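Nisin biosynthesis protein NisC (Lactococcus lactis subsp. lactis, PDB 2G0D) is the nisin cyclase, a zinc-containing alpha-toroid enzyme that closes the thioether rings of the lantibiotic nisin during its biosynthesis. Local coordinates at residues A[110-113]-A[114-118]; A[123-126]-A[127-130]; A[163-166]-A[167-171]; A[185-188]-A[189-193]; A[232-235]-A[236-240]. All blocks are in the same frame, centred on the assembly; numbering follows the deposited sequence.

Interaction 1: residues A[110-113]-A[114-118]; sequences NRYI and EYFVR
The ring of Y112 carries F116 CB over one face and meets Y115 beside it, one turn along helix 100-122 of the alpha-toroid. F116 CB sits 4.3 Å from the centroid of the Y112 ring. This is a CH-pi contact over the face, displaced toward the rim. Y115 comes to the same ring at a slant: its CD2 lies 3.9 Å from Y112 CD1. Seen from Y115, that CD1 atom lies at the ring edge, in plane. Y112 CG is anti to the backbone N (chi1 169°), which sends the ring toward the following turn, and its OH ends 3.6 Å from F116 CD1.

The buried side of the helix is aliphatic. I113 CG2 meets V117 CG2 at 4.2 Å. I143 of helix 140-147 packs on both residues and on F116. N110, also buried, has OD1 hydrogen-bonded to Y146 OH.

The main chain keeps regular i to i+4 bonds, among them F116 N to Y112 O at 2.7 Å. Nearer the surface, R111 and E114 have opposite charges but form no direct salt bridge. The carboxylate oxygen stands well out of the guanidinium plane. One water joins them instead. It lies in plane at the guanidinium edge, accepts from R111 NH1 at 2.8 Å and donates to E114 OE1 at 2.7 Å.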
# COMPACT_ATOMS: atom_id res chain seq x y z
N ASN A 110 7.03 17.85 1.62
CA ASN A 110 7.18 17.66 0.17
C ASN A 110 8.59 17.98 -0.36
O ASN A 110 9.16 17.24 -1.16
CB ASN A 110 6.13 18.49 -0.58
CG ASN A 110 4.71 17.99 -0.35
OD1 ASN A 110 4.50 16.87 0.11
ND2 ASN A 110 3.71 18.82 -0.69
N ARG A 111 9.14 19.11 0.09
CA ARG A 111 10.50 19.49 -0.27
C ARG A 111 11.50 18.48 0.28
O ARG A 111 12.42 18.06 -0.41
CB ARG A 111 10.84 20.93 0.19
CG ARG A 111 9.95 22.05 -0.43
CD ARG A 111 9.26 21.66 -1.80
NE ARG A 111 8.64 22.81 -2.45
CZ ARG A 111 9.07 23.38 -3.58
NH1 ARG A 111 10.10 22.88 -4.27
NH2 ARG A 111 8.45 24.46 -4.06
N TYR A 112 11.31 18.04 1.52
CA TYR A 112 12.17 16.99 2.03
C TYR A 112 12.03 15.72 1.19
O TYR A 112 13.03 15.09 0.84
CB TYR A 112 11.98 16.70 3.54
CG TYR A 112 12.72 15.42 3.93
CD1 TYR A 112 14.12 15.40 4.10
CD2 TYR A 112 12.03 14.23 4.06
CE1 TYR A 112 14.78 14.19 4.43
CE2 TYR A 112 12.68 13.05 4.38
CZ TYR A 112 14.03 13.03 4.55
OH TYR A 112 14.61 11.80 4.87
N ILE A 113 10.79 15.35 0.84
CA ILE A 113 10.57 14.15 0.04
C ILE A 113 11.28 14.21 -1.31
O ILE A 113 11.94 13.24 -1.70
CB ILE A 113 9.06 13.84 -0.18
CG1 ILE A 113 8.38 13.39 1.12
CG2 ILE A 113 8.91 12.75 -1.25
CD1 ILE A 113 6.83 13.48 1.13
N GLU A 114 11.14 15.34 -2.02
CA GLU A 114 11.80 15.54 -3.29
C GLU A 114 13.33 15.48 -3.16
O GLU A 114 13.98 14.80 -3.96
CB GLU A 114 11.39 16.87 -3.94
CG GLU A 114 12.14 17.16 -5.25
CD GLU A 114 11.41 18.14 -6.16
OE1 GLU A 114 10.50 18.87 -5.70
OE2 GLU A 114 11.75 18.16 -7.36
N TYR A 115 13.88 16.19 -2.18
CA TYR A 115 15.31 16.03 -1.79
C TYR A 115 15.67 14.55 -1.53
O TYR A 115 16.65 14.04 -2.09
CB TYR A 115 15.66 16.86 -0.54
CG TYR A 115 16.93 16.36 0.13
CD1 TYR A 115 18.17 16.51 -0.49
CD2 TYR A 115 16.89 15.69 1.36
CE1 TYR A 115 19.34 16.04 0.09
CE2 TYR A 115 18.08 15.21 1.96
CZ TYR A 115 19.29 15.39 1.31
OH TYR A 115 20.46 14.93 1.87
N PHE A 116 14.91 13.89 -0.66
CA PHE A 116 15.15 12.48 -0.32
C PHE A 116 15.17 11.57 -1.55
O PHE A 116 16.10 10.76 -1.72
CB PHE A 116 14.12 11.96 0.69
CG PHE A 116 14.23 10.47 0.94
CD1 PHE A 116 15.23 9.97 1.78
CD2 PHE A 116 13.36 9.58 0.31
CE1 PHE A 116 15.36 8.59 1.99
CE2 PHE A 116 13.48 8.18 0.53
CZ PHE A 116 14.46 7.69 1.37
N VAL A 117 14.16 11.69 -2.41
CA VAL A 117 14.08 10.82 -3.58
C VAL A 117 15.25 11.07 -4.54
O VAL A 117 15.93 10.15 -4.96
CB VAL A 117 12.70 10.95 -4.29
CG1 VAL A 117 12.70 10.25 -5.63
CG2 VAL A 117 11.61 10.38 -3.40
N ARG A 118 15.48 12.34 -4.85
CA ARG A 118 16.54 12.74 -5.76
C ARG A 118 17.90 12.23 -5.26
O ARG A 118 18.72 11.74 -6.04
CB ARG A 118 16.50 14.26 -5.94
CG ARG A 118 17.46 14.78 -6.97
CD ARG A 118 16.96 16.11 -7.60
NE ARG A 118 17.97 16.68 -8.51
CZ ARG A 118 17.95 17.92 -9.00
NH1 ARG A 118 16.97 18.78 -8.68
NH2 ARG A 118 18.93 18.32 -9.81
O HOH W 1 11.41 20.48 -3.70

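Interaction 2: residues A[123-126]-A[127-130]; sequences GFNL and ENIT
F124 and I129 cross at an angle in the loop between helices 100-122 and 131-134, with the isoleucine at the edge of the ring. I129 CD1 lies 3.8 Å from F124 CZ. I129 CG1 is also near the ring plane. L126 runs beside I129, pointing the same way, with its CD1 4.1 Å from I129 CD1. L126 N lies above one face of the F124 ring, toward its rim. L169, at the end of helix 156-168, packs on all three apolar side chains.

N125 makes the polar contact. Its CG is anti to the backbone N (chi1 -169°). OD1 reaches forward over the turn and accepts from E127 N at 3.1 Å, which makes an Asx turn. This donor stands above the amide plane and not on a lone pair. The amides of N125 and N128 are 54° apart. In the backbone, N128 N bonds to N125 O at 3.0 Å, and I129 N to L126 O at 3.3 Å.

T130 OG1 ties the end of the loop to N185 O. The loop thus holds its shape in two ways. Hydrogen bonds from main-chain N-H groups close the polar turn at the surface, while F124, L126 and I129 pack together and against L169, with I129 buried.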
# COMPACT_ATOMS: atom_id res chain seq x y z
N GLY A 123 22.49 7.94 -5.59
CA GLY A 123 23.43 7.00 -4.96
C GLY A 123 23.01 5.54 -5.10
O GLY A 123 23.54 4.66 -4.42
N PHE A 124 22.05 5.29 -5.98
CA PHE A 124 21.54 3.95 -6.21
C PHE A 124 22.59 3.05 -6.90
O PHE A 124 23.13 3.41 -7.94
CB PHE A 124 20.23 3.99 -7.00
CG PHE A 124 19.69 2.64 -7.36
CD1 PHE A 124 19.04 1.86 -6.42
CD2 PHE A 124 19.83 2.14 -8.65
CE1 PHE A 124 18.54 0.61 -6.74
CE2 PHE A 124 19.33 0.89 -8.98
CZ PHE A 124 18.68 0.13 -8.02
N ASN A 125 22.85 1.89 -6.31
CA ASN A 125 23.70 0.88 -6.91
C ASN A 125 22.85 -0.35 -7.19
O ASN A 125 22.41 -1.03 -6.27
CB ASN A 125 24.86 0.52 -5.97
CG ASN A 125 25.93 -0.35 -6.64
OD1 ASN A 125 25.68 -1.03 -7.63
ND2 ASN A 125 27.14 -0.32 -6.07
N LEU A 126 22.61 -0.61 -8.48
CA LEU A 126 21.81 -1.75 -8.93
C LEU A 126 22.30 -3.12 -8.42
O LEU A 126 21.50 -4.04 -8.25
CB LEU A 126 21.71 -1.73 -10.46
CG LEU A 126 20.90 -2.80 -11.21
CD1 LEU A 126 19.41 -2.68 -10.93
CD2 LEU A 126 21.18 -2.69 -12.69
N GLU A 127 23.61 -3.24 -8.19
CA GLU A 127 24.18 -4.48 -7.65
C GLU A 127 23.67 -4.81 -6.24
O GLU A 127 23.68 -5.98 -5.83
CB GLU A 127 25.72 -4.43 -7.64
CG GLU A 127 26.34 -4.67 -9.00
CD GLU A 127 27.82 -5.05 -8.93
OE1 GLU A 127 28.35 -5.20 -7.80
OE2 GLU A 127 28.44 -5.19 -10.00
N ASN A 128 23.24 -3.78 -5.51
CA ASN A 128 22.79 -3.91 -4.12
C ASN A 128 21.27 -3.74 -3.98
O ASN A 128 20.76 -3.53 -2.87
CB ASN A 128 23.53 -2.92 -3.22
CG ASN A 128 25.04 -3.08 -3.28
OD1 ASN A 128 25.55 -4.21 -3.31
ND2 ASN A 128 25.78 -1.96 -3.29
N ILE A 129 20.58 -3.84 -5.11
CA ILE A 129 19.12 -3.63 -5.17
C ILE A 129 18.36 -4.58 -4.24
O ILE A 129 18.53 -5.80 -4.27
CB ILE A 129 18.55 -3.66 -6.62
CG1 ILE A 129 17.09 -3.14 -6.65
CG2 ILE A 129 18.68 -5.04 -7.26
CD1 ILE A 129 16.49 -2.98 -8.04
N THR A 130 17.53 -3.96 -3.39
CA THR A 130 16.76 -4.63 -2.36
C THR A 130 15.34 -4.04 -2.40
O THR A 130 15.17 -2.92 -2.91
CB THR A 130 17.46 -4.45 -0.99
OG1 THR A 130 16.72 -5.10 0.04
CG2 THR A 130 17.65 -2.97 -0.63

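Interaction 3: residues A[163-166]-A[167-171]; sequences INFL and SNLTK
S167 grips I163 O twice near the end of helix 156-168. S167 N donates to I163 O at 3.0 Å in a nearly straight bond (172°). S167 OG donates to the same oxygen at 2.9 Å, from the opposite face of the carbonyl plane. The hydroxyl is set beside its own backbone N (chi1 -57°), which turns it back toward the preceding turn.

F165 and L169 make the apolar contact. L169 CD1 lies 3.6 Å from F165 CE2 and approaches the ring at a slant.

The regular bonding then gives way. N168 N still reaches N164 O at 3.1 Å. L169 N makes its better bond to L166 O at 2.9 Å and only a weak one to F165 O. A type I turn from N168 to K171 follows. T170 OG1 closes onto S167 O at 2.7 Å, in the carbonyl plane, and T170 N donates to the same oxygen.

Water fills in around this frame. One molecule donates to F165 O and accepts from N168 ND2. Another donates to N164 OD1, which N225 ND2 also holds, and weakly to S167 OG.

Further out, F124 sets its ring edge-to-face with F165. A231 of helix 226-242 packs on S167 and T170. As the helix runs out, then, serine and threonine hydroxyls add second bonds to carbonyls that already accept a backbone N-H. Water serves F165 O, where the backbone bond is weak.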
# COMPACT_ATOMS: atom_id res chain seq x y z
N ILE A 163 9.14 7.65 -12.13
CA ILE A 163 8.52 6.79 -13.15
C ILE A 163 9.57 6.17 -14.08
O ILE A 163 9.55 4.95 -14.31
CB ILE A 163 7.44 7.56 -13.95
CG1 ILE A 163 6.14 7.64 -13.13
CG2 ILE A 163 7.14 6.90 -15.34
CD1 ILE A 163 5.28 8.84 -13.51
N ASN A 164 10.50 6.99 -14.58
CA ASN A 164 11.57 6.49 -15.46
C ASN A 164 12.49 5.52 -14.73
O ASN A 164 12.87 4.49 -15.28
CB ASN A 164 12.41 7.64 -16.04
CG ASN A 164 11.73 8.35 -17.19
OD1 ASN A 164 10.66 7.96 -17.65
ND2 ASN A 164 12.36 9.43 -17.67
N PHE A 165 12.82 5.85 -13.48
CA PHE A 165 13.64 4.98 -12.65
C PHE A 165 13.00 3.61 -12.37
O PHE A 165 13.66 2.57 -12.50
CB PHE A 165 14.00 5.69 -11.34
CG PHE A 165 14.73 4.81 -10.36
CD1 PHE A 165 16.12 4.75 -10.36
CD2 PHE A 165 14.02 4.06 -9.43
CE1 PHE A 165 16.79 3.94 -9.45
CE2 PHE A 165 14.68 3.24 -8.51
CZ PHE A 165 16.07 3.20 -8.52
N LEU A 166 11.72 3.61 -11.98
CA LEU A 166 11.00 2.35 -11.82
C LEU A 166 10.92 1.52 -13.12
O LEU A 166 11.27 0.33 -13.10
CB LEU A 166 9.59 2.58 -11.22
CG LEU A 166 9.50 3.22 -9.82
CD1 LEU A 166 8.02 3.61 -9.41
CD2 LEU A 166 10.18 2.34 -8.76
N SER A 167 10.45 2.11 -14.21
CA SER A 167 10.35 1.42 -15.52
C SER A 167 11.65 0.75 -15.93
O SER A 167 11.66 -0.40 -16.39
CB SER A 167 9.93 2.39 -16.64
OG SER A 167 8.69 3.03 -16.33
N ASN A 168 12.76 1.47 -15.77
CA ASN A 168 14.08 0.96 -16.09
C ASN A 168 14.47 -0.28 -15.28
O ASN A 168 15.27 -1.09 -15.74
CB ASN A 168 15.13 2.06 -15.95
CG ASN A 168 16.50 1.60 -16.35
OD1 ASN A 168 16.78 1.37 -17.53
ND2 ASN A 168 17.38 1.45 -15.38
N LEU A 169 13.90 -0.44 -14.08
CA LEU A 169 14.15 -1.62 -13.27
C LEU A 169 13.46 -2.87 -13.82
O LEU A 169 13.72 -3.97 -13.35
CB LEU A 169 13.78 -1.39 -11.80
CG LEU A 169 14.64 -0.38 -11.03
CD1 LEU A 169 14.10 -0.16 -9.64
CD2 LEU A 169 16.14 -0.75 -10.98
N THR A 170 12.61 -2.70 -14.82
CA THR A 170 11.94 -3.85 -15.43
C THR A 170 12.74 -4.38 -16.64
O THR A 170 12.37 -5.38 -17.26
CB THR A 170 10.47 -3.54 -15.83
OG1 THR A 170 10.43 -2.72 -17.00
CG2 THR A 170 9.74 -2.82 -14.70
N LYS A 171 13.85 -3.70 -16.95
CA LYS A 171 14.75 -4.10 -18.02
C LYS A 171 15.62 -5.29 -17.64
O LYS A 171 15.95 -5.46 -16.47
CB LYS A 171 15.65 -2.94 -18.42
CG LYS A 171 14.94 -1.80 -19.13
CD LYS A 171 14.45 -2.22 -20.49
CE LYS A 171 14.11 -1.02 -21.31
NZ LYS A 171 15.30 -0.12 -21.49
O HOH W 2 9.46 5.52 -18.26
O HOH W 3 16.31 2.64 -12.87

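Interaction 4: residues A[185-188]-A[189-193]; sequences NQMS and QSESE
S188 is the N-cap of helix 189-194, and E191 answers it from the first turn. S188 OG donates to E191 OE1 at 2.7 Å. The carboxylate uses its anti lone pair, on the side away from OE2. S188 OG sits between its own backbone N and carbonyl carbon (chi1 61°), where it faces the glutamate. The E191 chain is extended beyond CG and reaches back past the start of the helix.

The next bond is in the main chain. S192 N donates to S188 O at 2.9 Å, in the carbonyl plane. S192 OG is held by S183 O in the loop before.

Two waters bridge the polar groups. One donates to Q186 OE1 at 2.6 Å, accepts from M187 N at 3.1 Å and gives a weak bond to E191 OE2. The other donates to S188 OG at 2.6 Å and also hydrogen-bonds to S190 OG. The Q186 amide and E191 carboxylate planes are 65° apart. M187 flanks the same carboxylate, with its CB 3.5 Å from E191 OE1.

M187 also packs on P131, P132 and H206, and its side chain is about 10 Å from the bound zinc ion. S188 at the N-cap and E191 at N3 hold the positions of a capping box. Their hydroxyl and carboxylate bond to each other, however, and the box itself is not formed. This is a helix start with serine at the N-cap.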
# COMPACT_ATOMS: atom_id res chain seq x y z
N ASN A 185 20.59 -9.62 -0.40
CA ASN A 185 19.86 -8.34 -0.37
C ASN A 185 18.36 -8.55 -0.05
O ASN A 185 17.54 -7.66 -0.26
CB ASN A 185 20.05 -7.56 -1.69
CG ASN A 185 21.51 -7.10 -1.94
OD1 ASN A 185 22.14 -6.49 -1.07
ND2 ASN A 185 22.02 -7.35 -3.14
N GLN A 186 18.02 -9.73 0.45
CA GLN A 186 16.65 -10.01 0.91
C GLN A 186 16.45 -9.25 2.21
O GLN A 186 17.42 -8.95 2.91
CB GLN A 186 16.41 -11.52 1.11
CG GLN A 186 16.43 -12.39 -0.17
CD GLN A 186 15.20 -12.22 -1.07
OE1 GLN A 186 14.10 -11.88 -0.61
NE2 GLN A 186 15.38 -12.48 -2.36
N MET A 187 15.19 -8.91 2.53
CA MET A 187 14.89 -8.01 3.65
C MET A 187 15.16 -8.61 5.04
O MET A 187 15.31 -7.87 6.04
CB MET A 187 13.44 -7.55 3.57
CG MET A 187 13.18 -6.61 2.40
SD MET A 187 11.46 -6.11 2.32
CE MET A 187 10.72 -7.58 1.60
N SER A 188 15.21 -9.93 5.11
CA SER A 188 15.53 -10.65 6.33
C SER A 188 16.19 -11.98 6.02
O SER A 188 16.23 -12.42 4.86
CB SER A 188 14.28 -10.88 7.17
OG SER A 188 13.36 -11.67 6.45
N GLN A 189 16.69 -12.63 7.07
CA GLN A 189 17.43 -13.88 6.92
C GLN A 189 16.53 -15.08 6.58
O GLN A 189 16.90 -15.92 5.76
CB GLN A 189 18.30 -14.13 8.13
CG GLN A 189 19.30 -12.99 8.35
CD GLN A 189 20.70 -13.48 8.66
OE1 GLN A 189 21.23 -13.26 9.76
NE2 GLN A 189 21.32 -14.17 7.70
N SER A 190 15.35 -15.14 7.19
CA SER A 190 14.37 -16.14 6.78
C SER A 190 14.23 -16.14 5.25
O SER A 190 14.35 -17.18 4.61
CB SER A 190 13.01 -15.93 7.47
OG SER A 190 12.24 -14.92 6.82
N GLU A 191 14.04 -14.95 4.67
CA GLU A 191 13.93 -14.77 3.22
C GLU A 191 15.26 -15.05 2.47
O GLU A 191 15.24 -15.61 1.38
CB GLU A 191 13.42 -13.37 2.90
CG GLU A 191 12.13 -13.00 3.65
CD GLU A 191 11.72 -11.57 3.41
OE1 GLU A 191 12.09 -10.70 4.22
OE2 GLU A 191 11.04 -11.32 2.40
N SER A 192 16.39 -14.65 3.06
CA SER A 192 17.73 -15.00 2.57
C SER A 192 17.92 -16.51 2.45
O SER A 192 18.52 -17.01 1.49
CB SER A 192 18.82 -14.44 3.51
OG SER A 192 19.14 -13.10 3.22
N GLU A 193 17.40 -17.24 3.44
CA GLU A 193 17.50 -18.69 3.48
C GLU A 193 16.41 -19.34 2.62
O GLU A 193 16.66 -20.37 2.00
CB GLU A 193 17.45 -19.21 4.92
CG GLU A 193 18.78 -19.07 5.67
CD GLU A 193 18.64 -19.02 7.19
OE1 GLU A 193 17.57 -19.37 7.73
OE2 GLU A 193 19.62 -18.62 7.85
O HOH W 4 12.85 -10.04 0.79
O HOH W 5 11.72 -12.53 8.27

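Interaction 5: residues A[232-235]-A[236-240]; sequences LQKI and IFIYE
L232 has CG anti to the backbone N (chi1 177°), while I236 places CG1 beside its own N (chi1 -65°). These torsions bring L232 CD1 to 4.0 Å from I236 CD1. The two side chains run together, pointing the same way. I235 does the same with Y239, and I235 CG2 meets Y239 CE2 at 4.0 Å. At the edge of the Y239 ring, near its plane, lies I235 O, 3.3 Å from Y239 CD2.

K234 behaves differently. Its extended chain crosses I238 at an angle, and K234 CG lies 3.9 Å from I238 CD1. The aliphatic part of the lysine thus touches isoleucine, while its NZ goes on to bond to T170 O.

The backbone is a regular helix. I236 N bonds to L232 O, F237 N to Q233 O at 2.9 Å, I238 N to K234 O, and Y239 N to I235 O at 3.1 Å.

Y239 is anchored at its far end, where OH bonds to M202 O, and its ring stands edge-to-face with W252.

Helix 226-242 packs against helices 208-221, 281-294 and 298-314. From these, in turn, L208 touches I235, I238 and Y239, L287 packs on I235 and Y239, and F300 packs on Q233 and I236.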
# COMPACT_ATOMS: atom_id res chain seq x y z
N LEU A 232 4.86 -1.57 -17.66
CA LEU A 232 3.58 -2.08 -17.19
C LEU A 232 3.16 -3.36 -17.94
O LEU A 232 2.79 -4.35 -17.31
CB LEU A 232 2.51 -1.00 -17.37
CG LEU A 232 1.06 -1.32 -17.01
CD1 LEU A 232 0.97 -1.83 -15.56
CD2 LEU A 232 0.15 -0.11 -17.24
N GLN A 233 3.22 -3.30 -19.27
CA GLN A 233 2.93 -4.45 -20.13
C GLN A 233 3.79 -5.68 -19.78
O GLN A 233 3.26 -6.78 -19.63
CB GLN A 233 3.12 -4.07 -21.59
CG GLN A 233 2.24 -4.85 -22.52
CD GLN A 233 0.84 -4.24 -22.66
OE1 GLN A 233 -0.17 -4.92 -22.43
NE2 GLN A 233 0.78 -2.96 -23.06
N LYS A 234 5.10 -5.47 -19.67
CA LYS A 234 6.05 -6.53 -19.31
C LYS A 234 5.72 -7.16 -17.96
O LYS A 234 5.74 -8.39 -17.81
CB LYS A 234 7.48 -5.99 -19.29
CG LYS A 234 8.50 -6.99 -18.78
CD LYS A 234 9.90 -6.74 -19.31
CE LYS A 234 10.84 -7.81 -18.77
NZ LYS A 234 12.28 -7.47 -18.95
N ILE A 235 5.41 -6.32 -16.97
CA ILE A 235 5.03 -6.78 -15.64
C ILE A 235 3.80 -7.70 -15.74
O ILE A 235 3.81 -8.78 -15.19
CB ILE A 235 4.82 -5.60 -14.66
CG1 ILE A 235 6.18 -4.96 -14.31
CG2 ILE A 235 4.07 -6.05 -13.37
CD1 ILE A 235 6.08 -3.67 -13.51
N ILE A 236 2.78 -7.28 -16.47
CA ILE A 236 1.58 -8.09 -16.57
C ILE A 236 1.87 -9.39 -17.32
O ILE A 236 1.45 -10.46 -16.89
CB ILE A 236 0.39 -7.32 -17.20
CG1 ILE A 236 -0.03 -6.16 -16.28
CG2 ILE A 236 -0.81 -8.25 -17.39
CD1 ILE A 236 -0.79 -5.07 -17.01
N PHE A 237 2.63 -9.29 -18.41
CA PHE A 237 3.08 -10.46 -19.18
C PHE A 237 3.81 -11.48 -18.27
O PHE A 237 3.64 -12.70 -18.44
CB PHE A 237 3.98 -10.01 -20.34
CG PHE A 237 4.52 -11.14 -21.20
CD1 PHE A 237 3.94 -11.43 -22.43
CD2 PHE A 237 5.65 -11.86 -20.81
CE1 PHE A 237 4.46 -12.46 -23.26
CE2 PHE A 237 6.17 -12.89 -21.62
CZ PHE A 237 5.57 -13.18 -22.85
N ILE A 238 4.60 -10.98 -17.31
CA ILE A 238 5.30 -11.85 -16.36
C ILE A 238 4.32 -12.52 -15.39
O ILE A 238 4.49 -13.69 -15.04
CB ILE A 238 6.45 -11.12 -15.59
CG1 ILE A 238 7.58 -10.72 -16.56
CG2 ILE A 238 7.01 -12.01 -14.48
CD1 ILE A 238 8.58 -9.75 -15.97
N TYR A 239 3.30 -11.79 -14.94
CA TYR A 239 2.24 -12.41 -14.15
C TYR A 239 1.51 -13.49 -14.94
O TYR A 239 1.29 -14.60 -14.43
CB TYR A 239 1.30 -11.37 -13.52
CG TYR A 239 1.90 -10.86 -12.24
CD1 TYR A 239 1.68 -11.52 -11.02
CD2 TYR A 239 2.76 -9.76 -12.26
CE1 TYR A 239 2.30 -11.08 -9.84
CE2 TYR A 239 3.36 -9.30 -11.09
CZ TYR A 239 3.13 -9.96 -9.90
OH TYR A 239 3.74 -9.48 -8.78
N GLU A 240 1.17 -13.20 -16.20
CA GLU A 240 0.47 -14.14 -17.05
C GLU A 240 1.30 -15.40 -17.27
O GLU A 240 0.76 -16.51 -17.31
CB GLU A 240 0.09 -13.51 -18.41
CG GLU A 240 -1.11 -12.55 -18.38
CD GLU A 240 -2.42 -13.25 -18.00
OE1 GLU A 240 -3.17 -13.67 -18.90
OE2 GLU A 240 -2.68 -13.39 -16.78

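All five contacts are local. Interactions 1, 3 and 5 lie on helices and are partly buried; interactions 2 and 4 are surface contacts in or beside loops. Interactions 1 and 5 both show regular helix bonding with apolar packing; interaction 1 adds a water-bridged pair of opposite charges. Interaction 3 is where a helix breaks into a turn, and interaction 4, mainly polar, is where one begins. Interaction 3 joins its neighbours: F165 packs on F124, and L169 on F124, L126 and I129, of interaction 2, and T170 O takes K234 NZ of interaction 5. Interaction 2 also reaches interaction 4, through T130 OG1 and N185 O. Interaction 1 touches none of the others.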